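Side-chain contact in leukocyte-associated immunoglobulin-like receptor 1 (Mus musculus, PDB 4ESK), which acts as an inhibitory receptor on immune cells, restraining natural killer, B and T cells, and is represented here by its extracellular immunoglobulin-like domain: residues L18-S21 against Q22-V26. Sequence-based numbering, arbitrary orientation.
Sequences LMIS and QGTFV
Ser21 and Thr24 are the first and last residues of a type II beta turn, closed by a hydrogen bond of 3.0 Å from Thr24 N to Ser21 O. Gln22 and Gly23 hold the two corners. The second corner has a positive phi of 86°, where a beta carbon would press against the preceding carbonyl oxygen, which is why glycine fits here. At the first corner the CB bond of Gln22 leads away from the 18-21 strand, though CB still brushes Ser21, and the extended chain reaches Val99 and Lys101.

The hydroxyl of Thr24 also points at this carbonyl. A chi1 of -62° turns OG1 to the same side as the amide, and both reach the one oxygen; the hydroxyl is a probable donor, but the modelled 2.4 Å between Thr24 OG1 and Ser21 O is very short and therefore doubtful in detail. A water links the two sides again, accepting from Ser21 N at 2.9 Å and donating to Thr24 OG1 at 3.1 Å. Threonine suits the place because its beta carbon also carries a methyl, and the apolar part of the side chain meets Ile20: CG2 of Ile20 is 3.7 Å from Thr24 CB. That methyl of Ile20 also touches Val26 CG2 at 3.8 Å, the two side chains crossing at about a right angle. Branched residues thus give the turn a small apolar side next to its polar one.

In the immunoglobulin beta sandwich, this turn carries the chain from one sheet to the other. Strand 17-21, outermost in its sheet within this chain, runs parallel to 88-100, as A' does beside G in immunoglobulin domains; strand 26-31 pairs antiparallel with 62-67. Ile20 and Thr24 both rest on Val70 of a nearby loop, while backbone bonds from Ile20 and Gln22 to Ile100 tie the start of the turn to strand 88-100.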
loop_
_atom_site.group_PDB
_atom_site.type_symbol
_atom_site.label_atom_id
_atom_site.label_comp_id
_atom_site.label_asym_id
_atom_site.label_seq_id
_atom_site.Cartn_x
_atom_site.Cartn_y
_atom_site.Cartn_z
ATOM N N LEU A 18 3.011 -7.835 9.003
ATOM C CA LEU A 18 1.846 -8.689 8.867
ATOM C C LEU A 18 2.190 -10.064 8.325
ATOM O O LEU A 18 3.027 -10.194 7.443
ATOM C CB LEU A 18 0.833 -8.037 7.920
ATOM C CG LEU A 18 0.341 -6.631 8.245
ATOM C CD1 LEU A 18 -0.596 -6.156 7.130
ATOM C CD2 LEU A 18 -0.382 -6.596 9.585
ATOM N N MET A 19 1.500 -11.072 8.854
ATOM C CA MET A 19 1.547 -12.438 8.364
ATOM C C MET A 19 0.341 -12.664 7.457
ATOM O O MET A 19 -0.791 -12.309 7.805
ATOM C CB MET A 19 1.454 -13.379 9.561
ATOM C CG MET A 19 1.453 -14.865 9.267
ATOM S SD MET A 19 1.456 -15.779 10.830
ATOM C CE MET A 19 -0.229 -16.402 10.862
ATOM N N ILE A 20 0.589 -13.294 6.314
ATOM C CA ILE A 20 -0.385 -13.452 5.255
ATOM C C ILE A 20 -0.268 -14.908 4.803
ATOM O O ILE A 20 0.830 -15.355 4.544
ATOM C CB ILE A 20 -0.023 -12.528 4.056
ATOM C CG1 ILE A 20 0.086 -11.055 4.503
ATOM C CG2 ILE A 20 -1.022 -12.680 2.920
ATOM C CD1 ILE A 20 -1.226 -10.444 4.957
ATOM N N SER A 21 -1.377 -15.634 4.719
ATOM C CA SER A 21 -1.342 -17.020 4.237
ATOM C C SER A 21 -1.202 -17.075 2.711
ATOM O O SER A 21 -1.870 -16.345 2.004
ATOM C CB SER A 21 -2.626 -17.753 4.641
ATOM O OG SER A 21 -2.876 -17.611 6.027
ATOM N N GLN A 22 -0.372 -17.981 2.207
ATOM C CA GLN A 22 -0.301 -18.239 0.768
ATOM C C GLN A 22 -1.711 -18.469 0.226
ATOM O O GLN A 22 -2.536 -19.124 0.867
ATOM C CB GLN A 22 0.594 -19.464 0.500
ATOM C CG GLN A 22 1.062 -19.615 -0.935
ATOM C CD GLN A 22 1.785 -20.934 -1.194
ATOM O OE1 GLN A 22 1.904 -21.791 -0.306
ATOM N NE2 GLN A 22 2.263 -21.107 -2.427
ATOM N N GLY A 23 -1.995 -17.913 -0.956
ATOM C CA GLY A 23 -3.299 -18.021 -1.578
ATOM C C GLY A 23 -4.294 -16.961 -1.129
ATOM O O GLY A 23 -5.415 -16.934 -1.617
ATOM N N THR A 24 -3.885 -16.109 -0.190
ATOM C CA THR A 24 -4.717 -15.006 0.323
ATOM C C THR A 24 -4.856 -13.922 -0.733
ATOM O O THR A 24 -3.956 -13.727 -1.534
ATOM C CB THR A 24 -4.048 -14.339 1.560
ATOM O OG1 THR A 24 -3.931 -15.282 2.608
ATOM C CG2 THR A 24 -4.835 -13.092 2.112
ATOM N N PHE A 25 -5.970 -13.201 -0.701
ATOM C CA PHE A 25 -6.098 -11.960 -1.475
ATOM C C PHE A 25 -5.857 -10.755 -0.553
ATOM O O PHE A 25 -6.563 -10.576 0.454
ATOM C CB PHE A 25 -7.459 -11.882 -2.162
ATOM C CG PHE A 25 -7.598 -12.819 -3.332
ATOM C CD1 PHE A 25 -7.726 -14.182 -3.131
ATOM C CD2 PHE A 25 -7.596 -12.336 -4.638
ATOM C CE1 PHE A 25 -7.831 -15.057 -4.208
ATOM C CE2 PHE A 25 -7.712 -13.209 -5.717
ATOM C CZ PHE A 25 -7.826 -14.571 -5.496
ATOM N N VAL A 26 -4.833 -9.972 -0.880
ATOM C CA VAL A 26 -4.459 -8.777 -0.106
ATOM C C VAL A 26 -5.031 -7.539 -0.801
ATOM O O VAL A 26 -5.165 -7.511 -2.028
ATOM C CB VAL A 26 -2.929 -8.658 0.021
ATOM C CG1 VAL A 26 -2.499 -7.286 0.503
ATOM C CG2 VAL A 26 -2.371 -9.719 0.969
HETATM O O HOH W 1 -3.763 -14.201 5.541
#